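Local coordinates for outer membrane protein SusF (Bacteroides thetaiotaomicron, PDB 4FE9), which binds starch at the bacterial cell surface through carbohydrate-binding modules, before the starch is transported into the periplasm for degradation, at residues I39-A44 / V90-L95; S69-E74 / K114-A119; S108-L113 / S137-P142; G221-S226 / N249-V254. All blocks are in the same frame, centred on the assembly; numbering follows the deposited sequence.

Contact 1 (I39-A44 / V90-L95); sequences IVMDAA and VALAQL. With EDO (1,2-ethanediol), chain D.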
# COMPACT_ATOMS: atom_id res chain seq x y z
N ILE A 39 32.01 4.48 4.55
CA ILE A 39 32.03 5.66 3.70
C ILE A 39 30.94 6.68 4.16
O ILE A 39 29.82 6.31 4.47
CB ILE A 39 31.75 5.26 2.26
CG1 ILE A 39 32.88 4.43 1.72
CG2 ILE A 39 31.51 6.52 1.37
CD1 ILE A 39 32.46 3.58 0.53
N VAL A 40 31.34 7.94 4.32
CA VAL A 40 30.39 9.03 4.65
C VAL A 40 30.36 10.00 3.49
O VAL A 40 31.34 10.66 3.22
CB VAL A 40 30.85 9.80 5.96
CG1 VAL A 40 29.98 11.04 6.18
CG2 VAL A 40 30.76 8.88 7.17
N MET A 41 29.28 10.01 2.74
CA MET A 41 29.29 10.69 1.45
C MET A 41 29.56 12.19 1.65
O MET A 41 30.22 12.84 0.83
CB MET A 41 27.97 10.49 0.71
CG MET A 41 27.77 9.10 0.14
SD MET A 41 29.13 8.65 -0.94
CE MET A 41 28.90 9.85 -2.27
N ASP A 42 29.02 12.75 2.74
CA ASP A 42 29.25 14.18 3.03
C ASP A 42 30.73 14.48 2.97
O ASP A 42 31.14 15.49 2.43
CB ASP A 42 28.73 14.53 4.42
CG ASP A 42 27.25 14.81 4.43
OD1 ASP A 42 26.69 15.19 3.37
OD2 ASP A 42 26.63 14.64 5.49
N ALA A 43 31.54 13.57 3.53
CA ALA A 43 32.97 13.81 3.73
C ALA A 43 33.84 13.24 2.60
O ALA A 43 35.07 13.31 2.67
CB ALA A 43 33.41 13.25 5.08
N ALA A 44 33.23 12.53 1.67
CA ALA A 44 34.02 11.66 0.78
C ALA A 44 34.77 12.53 -0.19
O ALA A 44 34.22 13.48 -0.72
CB ALA A 44 33.12 10.70 0.03
N VAL A 90 35.16 0.58 -7.23
CA VAL A 90 33.97 1.07 -7.88
C VAL A 90 34.00 2.59 -7.86
O VAL A 90 34.69 3.20 -7.04
CB VAL A 90 32.67 0.57 -7.18
CG1 VAL A 90 32.52 -0.96 -7.33
CG2 VAL A 90 32.66 0.97 -5.69
N ALA A 91 33.23 3.21 -8.76
CA ALA A 91 33.05 4.66 -8.72
C ALA A 91 32.15 5.01 -7.54
O ALA A 91 31.10 4.41 -7.35
CB ALA A 91 32.39 5.19 -10.10
N LEU A 92 32.61 5.92 -6.68
CA LEU A 92 31.86 6.28 -5.49
C LEU A 92 30.43 6.71 -5.83
O LEU A 92 29.46 6.32 -5.16
CB LEU A 92 32.58 7.40 -4.72
CG LEU A 92 31.93 7.76 -3.37
CD1 LEU A 92 31.68 6.53 -2.54
CD2 LEU A 92 32.77 8.75 -2.60
N ALA A 93 30.28 7.54 -6.85
CA ALA A 93 28.93 8.02 -7.21
C ALA A 93 27.99 6.85 -7.53
O ALA A 93 26.81 6.90 -7.20
CB ALA A 93 29.01 8.98 -8.38
N GLN A 94 28.50 5.78 -8.13
CA GLN A 94 27.61 4.68 -8.51
C GLN A 94 27.35 3.77 -7.33
O GLN A 94 26.29 3.18 -7.24
CB GLN A 94 28.16 3.88 -9.66
CG GLN A 94 28.45 4.73 -10.84
CD GLN A 94 28.92 3.93 -12.03
OE1 GLN A 94 29.88 3.17 -11.95
NE2 GLN A 94 28.27 4.15 -13.17
N LEU A 95 28.31 3.67 -6.42
CA LEU A 95 28.10 2.92 -5.18
C LEU A 95 27.00 3.61 -4.34
O LEU A 95 26.09 2.97 -3.84
CB LEU A 95 29.40 2.84 -4.38
CG LEU A 95 29.32 2.05 -3.06
CD1 LEU A 95 28.88 0.60 -3.29
CD2 LEU A 95 30.70 2.07 -2.38
C1 EDO D . 27.47 12.95 9.50
O1 EDO D . 26.05 13.20 9.53
C2 EDO D . 28.02 13.43 8.16
O2 EDO D . 27.43 14.70 7.80
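A single leucine, Leu92, the first residue of helix 92-102, meets all three residues that 39-44 brings to this contact, Ile39, Met41 and Ala44, and no hydrogen bond crosses between the segments. Its CG stands anti to the backbone N (chi1 -175°), which carries both methyls out from the helix start and into the bend that follows strand 38-40. Met41 and Leu92 reach for each other tip to tip: SD of Met41 lies 3.7 Å from CD1 of Leu92, and the doubly bent thioether chain also lays its CE against CG of Leu92, at 3.8 Å. The other branch, CD2 of Leu92, presses on CB of Ala44 at 3.3 Å, tighter than usual van der Waals contact. Ile39 slides past Leu92 in the opposite direction, its CG2 3.9 Å from CD1 of Leu92, while CD1 of Ile39 reaches CD2 of Leu95, one turn further along the helix, at 3.7 Å. With an alanine in place of Leu92, Met41 and Ala44 would probably lose their only partner in 90-95, and a gap would be likely to open under the bend. The bend is held by Ala43 N to Val40 O (2.9 Å) and Ala44 N to Met41 O (3.1 Å). Leu140 and Val49 continue the apolar cluster from strands 128-141 and 48-57. Strand 38-40 runs parallel to strand 128-141, as the A' strand does beside the last strand of many immunoglobulin-like domains, and here the helix start packs against the turn after it, consistent with an Ig-like domain.

Contact 2 (S69-E74 / K114-A119); sequences SLTLNE and KISINA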
# COMPACT_ATOMS: atom_id res chain seq x y z
N SER A 69 30.77 -12.55 -11.17
CA SER A 69 29.76 -11.57 -10.74
C SER A 69 30.16 -10.88 -9.46
O SER A 69 30.97 -11.41 -8.72
CB SER A 69 28.38 -12.23 -10.61
OG SER A 69 28.33 -13.08 -9.49
N LEU A 70 29.83 -9.60 -9.36
CA LEU A 70 29.99 -8.87 -8.10
C LEU A 70 28.67 -8.23 -7.74
O LEU A 70 28.13 -7.44 -8.51
CB LEU A 70 31.06 -7.80 -8.25
CG LEU A 70 31.39 -6.97 -7.00
CD1 LEU A 70 32.80 -6.44 -7.06
CD2 LEU A 70 30.43 -5.84 -6.89
N THR A 71 28.05 -8.71 -6.69
CA THR A 71 26.73 -8.23 -6.37
C THR A 71 26.71 -7.51 -5.02
O THR A 71 27.59 -7.69 -4.22
CB THR A 71 25.68 -9.36 -6.41
OG1 THR A 71 25.85 -10.22 -5.29
CG2 THR A 71 25.83 -10.17 -7.64
N LEU A 72 25.77 -6.58 -4.85
CA LEU A 72 25.58 -5.90 -3.56
C LEU A 72 24.19 -6.21 -3.03
O LEU A 72 23.23 -6.30 -3.81
CB LEU A 72 25.78 -4.38 -3.72
CG LEU A 72 27.11 -3.97 -4.34
CD1 LEU A 72 27.04 -2.59 -4.95
CD2 LEU A 72 28.25 -4.07 -3.31
N ASN A 73 24.12 -6.60 -1.75
CA ASN A 73 22.88 -7.07 -1.17
C ASN A 73 22.10 -8.02 -2.10
O ASN A 73 20.92 -7.84 -2.35
CB ASN A 73 22.00 -5.89 -0.74
CG ASN A 73 22.64 -5.06 0.38
OD1 ASN A 73 23.76 -5.35 0.83
ND2 ASN A 73 21.96 -4.00 0.79
N GLU A 74 22.82 -8.97 -2.68
CA GLU A 74 22.20 -10.12 -3.36
C GLU A 74 21.71 -9.88 -4.80
O GLU A 74 21.77 -10.78 -5.62
CB GLU A 74 21.07 -10.73 -2.52
CG GLU A 74 21.19 -12.25 -2.37
CD GLU A 74 21.69 -12.68 -0.98
OE1 GLU A 74 21.27 -12.03 0.02
OE2 GLU A 74 22.46 -13.67 -0.89
N LYS A 114 26.37 -5.82 1.72
CA LYS A 114 26.98 -7.11 1.67
C LYS A 114 27.46 -7.39 0.23
O LYS A 114 26.71 -7.23 -0.72
CB LYS A 114 25.97 -8.14 2.18
CG LYS A 114 26.40 -9.59 2.09
CD LYS A 114 25.33 -10.49 2.78
CE LYS A 114 24.76 -11.55 1.82
NZ LYS A 114 23.76 -10.96 0.85
N ILE A 115 28.76 -7.57 0.09
CA ILE A 115 29.41 -7.74 -1.22
C ILE A 115 29.71 -9.20 -1.47
O ILE A 115 30.36 -9.85 -0.65
CB ILE A 115 30.70 -6.96 -1.29
CG1 ILE A 115 30.43 -5.50 -0.92
CG2 ILE A 115 31.30 -7.05 -2.67
CD1 ILE A 115 31.64 -4.72 -0.65
N SER A 116 29.16 -9.73 -2.54
CA SER A 116 29.37 -11.13 -2.92
C SER A 116 30.13 -11.17 -4.23
O SER A 116 29.59 -10.74 -5.26
CB SER A 116 28.01 -11.80 -3.10
OG SER A 116 28.10 -13.20 -2.99
N ILE A 117 31.38 -11.66 -4.21
CA ILE A 117 32.18 -11.79 -5.43
C ILE A 117 32.33 -13.25 -5.85
O ILE A 117 32.71 -14.10 -5.04
CB ILE A 117 33.58 -11.19 -5.28
CG1 ILE A 117 33.50 -9.71 -4.87
CG2 ILE A 117 34.34 -11.30 -6.60
CD1 ILE A 117 34.82 -9.10 -4.51
N ASN A 118 31.82 -13.57 -7.02
CA ASN A 118 31.94 -14.92 -7.56
C ASN A 118 33.08 -14.89 -8.58
O ASN A 118 32.99 -14.19 -9.62
CB ASN A 118 30.60 -15.33 -8.23
CG ASN A 118 30.61 -16.74 -8.77
OD1 ASN A 118 31.61 -17.22 -9.36
ND2 ASN A 118 29.48 -17.40 -8.67
N ALA A 119 34.23 -15.46 -8.20
CA ALA A 119 35.39 -15.43 -9.07
C ALA A 119 35.78 -16.83 -9.57
O ALA A 119 35.42 -17.84 -8.96
CB ALA A 119 36.58 -14.75 -8.36
O HOH W 1 28.25 -12.48 -6.82
O HOH W 2 25.50 -9.55 -2.20
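Ser69 to Leu72 pair antiparallel with Asn118 to Ile115, their directions 170° apart. Ser69-Asn118 and Thr71-Ser116 are the hydrogen-bonded pairs, each with two N-H to O bonds; Thr71 N to Ser116 O is 2.9 Å. Beyond Leu72 the pairing is carried on by a side chain: Asn73 N still gives to Lys114 O, but Lys114 N gives to Asn73 OD1 at 2.8 Å, an almost straight bond (171°) nearly along the C=O axis. Asn73 CG, anti to the carbonyl carbon (chi1 -65°), brings OD1 round to Lys114 N. The amide oxygen thus stands in for a backbone carbonyl as the chain turns off the strand, and an alanine here would probably leave Lys114 N without this acceptor and let the strand end fray. These strands, 64-72 and 111-122, probably correspond to C and F of an Ig-like sandwich.

Apolar contacts line the buried face. Leu72 CD2 lies 3.5 Å from Ile115 CG1, and Leu70 CD1 4.0 Å from Ile117 CG1, each pair side by side and pointing the same way; Leu95 and Val98 of helix 92-102 pack on Leu72.

The face of Ser69 and Thr71 is polar. One water joins Ser69 OG to Ser116 O; another links Thr71 OG1, Glu74 N and Lys114 O. Lys114 brings NZ to Glu74 OE1 at 2.8 Å in a salt bridge whose hydrogen bond is weak.

Contact 3 (S108-L113 / S137-P142); sequences SVVREL and SITLQP. With EDO (1,2-ethanediol), chain D.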
# COMPACT_ATOMS: atom_id res chain seq x y z
N SER A 108 19.92 10.04 5.13
CA SER A 108 21.33 10.07 5.49
C SER A 108 21.63 9.17 6.69
O SER A 108 22.08 9.64 7.75
CB SER A 108 21.79 11.48 5.76
OG SER A 108 23.19 11.51 5.97
N VAL A 109 21.44 7.87 6.49
CA VAL A 109 21.57 6.85 7.54
C VAL A 109 22.70 5.87 7.11
O VAL A 109 22.84 5.56 5.91
CB VAL A 109 20.21 6.05 7.64
CG1 VAL A 109 20.36 4.83 8.54
CG2 VAL A 109 19.08 6.97 8.16
N VAL A 110 23.43 5.32 8.08
CA VAL A 110 24.47 4.30 7.75
C VAL A 110 23.84 3.00 7.19
O VAL A 110 23.02 2.36 7.84
CB VAL A 110 25.36 3.97 8.97
CG1 VAL A 110 26.39 2.92 8.59
CG2 VAL A 110 26.04 5.23 9.49
N ARG A 111 24.15 2.70 5.93
CA ARG A 111 23.54 1.54 5.25
C ARG A 111 24.58 0.43 5.10
O ARG A 111 25.67 0.66 4.60
CB ARG A 111 23.04 1.93 3.84
CG ARG A 111 21.98 3.03 3.84
CD ARG A 111 20.70 2.53 4.51
NE ARG A 111 19.61 3.46 4.22
CZ ARG A 111 18.43 3.45 4.83
NH1 ARG A 111 18.20 2.58 5.84
NH2 ARG A 111 17.48 4.30 4.45
N GLU A 112 24.20 -0.77 5.46
CA GLU A 112 25.05 -1.91 5.24
C GLU A 112 24.97 -2.44 3.78
O GLU A 112 23.89 -2.57 3.19
CB GLU A 112 24.68 -3.02 6.19
CG GLU A 112 25.42 -4.29 5.91
CD GLU A 112 25.70 -5.08 7.18
OE1 GLU A 112 24.83 -5.03 8.09
OE2 GLU A 112 26.81 -5.66 7.29
N LEU A 113 26.14 -2.76 3.22
CA LEU A 113 26.23 -3.41 1.94
C LEU A 113 27.00 -4.73 2.11
O LEU A 113 28.18 -4.72 2.47
CB LEU A 113 26.99 -2.52 0.98
CG LEU A 113 26.40 -1.14 0.69
CD1 LEU A 113 27.42 -0.27 -0.03
CD2 LEU A 113 25.12 -1.32 -0.15
N SER A 137 31.51 -7.10 4.14
CA SER A 137 30.53 -6.02 4.51
C SER A 137 31.26 -4.73 4.45
O SER A 137 32.38 -4.64 4.95
CB SER A 137 30.06 -6.16 5.97
OG SER A 137 29.24 -7.27 6.13
N ILE A 138 30.59 -3.70 3.92
CA ILE A 138 30.96 -2.34 4.18
C ILE A 138 29.67 -1.54 4.47
O ILE A 138 28.55 -2.10 4.42
CB ILE A 138 31.70 -1.70 2.98
CG1 ILE A 138 30.76 -1.59 1.79
CG2 ILE A 138 32.98 -2.54 2.58
CD1 ILE A 138 31.25 -0.65 0.75
N THR A 139 29.84 -0.29 4.87
CA THR A 139 28.70 0.60 5.02
C THR A 139 28.95 1.93 4.35
O THR A 139 30.10 2.28 4.03
CB THR A 139 28.42 0.87 6.47
OG1 THR A 139 29.47 1.68 7.02
CG2 THR A 139 28.28 -0.47 7.23
N LEU A 140 27.85 2.60 3.98
CA LEU A 140 27.91 3.86 3.30
C LEU A 140 26.75 4.72 3.81
O LEU A 140 25.62 4.23 3.99
CB LEU A 140 27.80 3.68 1.77
CG LEU A 140 27.80 4.93 0.89
CD1 LEU A 140 28.54 4.73 -0.46
CD2 LEU A 140 26.37 5.44 0.62
N GLN A 141 27.03 5.98 4.07
CA GLN A 141 25.99 6.90 4.51
C GLN A 141 25.78 7.95 3.46
O GLN A 141 26.66 8.79 3.21
CB GLN A 141 26.41 7.57 5.82
CG GLN A 141 25.36 8.60 6.35
CD GLN A 141 25.91 9.45 7.48
OE1 GLN A 141 26.92 9.12 8.06
NE2 GLN A 141 25.28 10.56 7.74
N PRO A 142 24.59 7.97 2.86
CA PRO A 142 24.31 8.97 1.84
C PRO A 142 24.39 10.36 2.43
O PRO A 142 24.42 10.51 3.65
CB PRO A 142 22.88 8.65 1.42
CG PRO A 142 22.71 7.21 1.70
CD PRO A 142 23.52 6.96 2.95
C1 EDO D . 27.47 12.95 9.50
O1 EDO D . 26.05 13.20 9.53
C2 EDO D . 28.02 13.43 8.16
O2 EDO D . 27.43 14.70 7.80
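Arg111, Glu112 and Leu113 pair antiparallel with Leu140, Thr139 and Ile138, the strand directions 146° apart; Arg111-Leu140 and Leu113-Ile138 are the hydrogen-bonded pairs, and Leu113 N meets Ile138 O at 2.8 Å. Toward Ser108, ahead of Arg111, the regular pairing stops and side chains take over. Gln141, extended beyond CG, sends NE2 to Ser108 OG at 2.9 Å, nearly in its own amide plane and at 164°; with chi1 at -174° the same hydroxyl lies opposite the Ser108 backbone N, between Gln141 and Pro142, and donates a hydrogen bond to Pro142 O at 2.8 Å. NE2 also makes weak bonds to Ser108 O and to an ethanediol molecule. At the other end Ser137 OG gives to Glu112 OE2 at 3.1 Å, nearly along the carboxylate C-O direction. Val110 and Thr139 cross at an angle, CG1 of Val110 3.6 Å from CB of Thr139. On the inner face Leu113 CD1 meets Ile138 CD1 at 3.9 Å, and Leu95 and Thr99 of helix 92-102 rest on Leu113. Besides the backbone bonds, apolar contact holds the inner face, and side-chain bonds hold the end beyond the strand, where Ser108 OG both accepts and donates and so probably has its rotation fixed.

Contact 4 (G221-S226 / N249-V254); sequences GDNFVS and NYRFTV. With EDO (1,2-ethanediol), chain E.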
# COMPACT_ATOMS: atom_id res chain seq x y z
N GLY A 221 6.48 7.78 -12.49
CA GLY A 221 5.44 7.75 -11.47
C GLY A 221 5.92 7.34 -10.08
O GLY A 221 5.12 7.22 -9.14
N ASP A 222 7.21 7.07 -9.94
CA ASP A 222 7.72 6.44 -8.70
C ASP A 222 9.25 6.46 -8.74
O ASP A 222 9.86 5.74 -9.54
CB ASP A 222 7.20 5.00 -8.60
CG ASP A 222 7.75 4.23 -7.35
OD1 ASP A 222 8.47 4.81 -6.47
OD2 ASP A 222 7.36 3.05 -7.20
N ASN A 223 9.84 7.45 -8.07
CA ASN A 223 11.27 7.66 -8.17
C ASN A 223 11.83 8.51 -7.04
O ASN A 223 11.11 8.91 -6.14
CB ASN A 223 11.61 8.30 -9.51
CG ASN A 223 12.95 7.84 -10.05
OD1 ASN A 223 13.80 7.34 -9.30
ND2 ASN A 223 13.16 8.01 -11.34
N PHE A 224 13.11 8.85 -7.14
CA PHE A 224 13.77 9.66 -6.15
C PHE A 224 13.50 11.12 -6.39
O PHE A 224 13.42 11.56 -7.53
CB PHE A 224 15.30 9.40 -6.19
CG PHE A 224 15.71 8.10 -5.55
CD1 PHE A 224 15.54 7.90 -4.19
CD2 PHE A 224 16.14 7.02 -6.34
CE1 PHE A 224 15.81 6.65 -3.61
CE2 PHE A 224 16.51 5.80 -5.75
CZ PHE A 224 16.40 5.64 -4.39
N VAL A 225 13.51 11.90 -5.32
CA VAL A 225 13.51 13.35 -5.44
C VAL A 225 14.91 13.88 -5.47
O VAL A 225 15.71 13.56 -4.61
CB VAL A 225 12.76 13.96 -4.25
CG1 VAL A 225 12.82 15.51 -4.31
CG2 VAL A 225 11.34 13.47 -4.23
N SER A 226 15.14 14.88 -6.32
CA SER A 226 16.41 15.52 -6.40
C SER A 226 16.31 16.98 -5.91
O SER A 226 15.27 17.63 -6.09
CB SER A 226 16.88 15.51 -7.86
OG SER A 226 17.94 16.42 -8.03
N ASN A 249 12.79 9.70 3.25
CA ASN A 249 13.44 8.92 2.18
C ASN A 249 13.65 9.68 0.87
O ASN A 249 14.44 9.24 0.04
CB ASN A 249 12.68 7.63 1.92
CG ASN A 249 12.62 6.77 3.13
OD1 ASN A 249 13.67 6.39 3.69
ND2 ASN A 249 11.41 6.60 3.67
N TYR A 250 13.05 10.87 0.75
CA TYR A 250 13.08 11.69 -0.52
C TYR A 250 12.69 10.91 -1.77
O TYR A 250 13.51 10.63 -2.63
CB TYR A 250 14.41 12.40 -0.71
CG TYR A 250 14.48 13.67 0.05
CD1 TYR A 250 14.65 13.65 1.44
CD2 TYR A 250 14.10 14.87 -0.55
CE1 TYR A 250 14.53 14.84 2.20
CE2 TYR A 250 14.01 16.05 0.19
CZ TYR A 250 14.16 16.02 1.56
OH TYR A 250 14.14 17.21 2.25
N ARG A 251 11.46 10.47 -1.78
CA ARG A 251 10.92 9.73 -2.89
C ARG A 251 9.54 10.32 -3.16
O ARG A 251 8.92 10.86 -2.23
CB ARG A 251 10.75 8.26 -2.52
CG ARG A 251 11.98 7.38 -2.91
CD ARG A 251 11.56 5.93 -3.29
NE ARG A 251 12.52 5.35 -4.21
CZ ARG A 251 12.24 4.94 -5.44
NH1 ARG A 251 10.98 4.84 -5.84
NH2 ARG A 251 13.20 4.44 -6.19
N PHE A 252 9.03 10.13 -4.38
CA PHE A 252 7.70 10.59 -4.74
C PHE A 252 7.00 9.48 -5.49
O PHE A 252 7.67 8.63 -6.12
CB PHE A 252 7.80 11.83 -5.60
CG PHE A 252 8.24 11.56 -7.02
CD1 PHE A 252 9.58 11.72 -7.38
CD2 PHE A 252 7.33 11.11 -7.97
CE1 PHE A 252 10.01 11.44 -8.69
CE2 PHE A 252 7.74 10.80 -9.27
CZ PHE A 252 9.08 10.98 -9.64
N THR A 253 5.69 9.39 -5.35
CA THR A 253 4.87 8.66 -6.32
C THR A 253 3.75 9.56 -6.85
O THR A 253 3.35 10.52 -6.18
CB THR A 253 4.22 7.45 -5.69
OG1 THR A 253 3.47 7.88 -4.56
CG2 THR A 253 5.30 6.39 -5.27
N VAL A 254 3.28 9.25 -8.05
CA VAL A 254 2.05 9.78 -8.57
C VAL A 254 1.18 8.61 -8.94
O VAL A 254 1.56 7.81 -9.79
CB VAL A 254 2.31 10.61 -9.81
CG1 VAL A 254 1.00 11.23 -10.31
CG2 VAL A 254 3.37 11.74 -9.50
C1 EDO E . 6.97 8.16 -1.87
O1 EDO E . 7.38 6.84 -1.51
C2 EDO E . 5.64 8.47 -1.21
O2 EDO E . 4.71 7.45 -1.54
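Arg251 is gripped by two residues of the facing strand. Its NH1 forms a salt bridge with Asp222 OD1 at 2.6 Å, the carboxylate at the edge of the guanidinium and perpendicular to it. Its CZ lies 4.3 Å from the centroid of the Phe224 ring, over the face, a cation-pi contact; because the two planes are 70° apart the guanidinium stands steeply on the ring, with NE of Arg251 3.6 Å from Phe224 CE1. Arg251 NH2 also has a long, weak ion pair with Glu101. One guanidinium face covers the backbone of Asn223. On the face away from Asp222, the Phe252 ring, its CG between backbone N and carbonyl carbon (chi1 74°), lies against Asn223, whose N stands over one ring face, offset toward the rim; the ring edge meets Phe224 O. Val225 CG2 lies 4.0 Å from Phe252 CD1.

Backbone bonds set this register: Phe252 N to Asn223 O, and Val225 N to Tyr250 O at 3.0 Å, straight at the hydrogen (179°) though the donor stands well above the Tyr250 carbonyl plane. Tyr250 and Arg251 together face Asp246 in a G1 beta bulge. Asn223 ND2 is hydrogen-bonded to Asp218.

The Val254 side chain is about 4 Å from that of Phe192 of the D-glucose site. Strand 222-224 is outermost, beside 251-256 and then 241-246, in the sheet of carbohydrate-binding module 1, and Phe224 rests on Gln100 and Glu101 of helix 92-102.

Contacts 1 to 3 belong to the N-terminal Ig-like domain and share one mixed sheet; contact 4 lies in the sheet of carbohydrate-binding module 1. Contacts 1 and 3 are the closest pair, their centres about 10 Å apart, joined by backbone bonds of Ile39 and Met41 with Gln141. Contacts 2 and 3 lie along the same strand, 111-122, with centres about 16 Å apart. Leu95 of helix 92-102 ties contact 1 to Leu72 of contact 2 and Leu113 of contact 3. Along the chain contacts 1 and 2 interleave, as do 2 and 3, while contact 4 follows. Its nearest atoms come within about 4 Å of contact 3 without touching, so the module lies near the N-terminal domain.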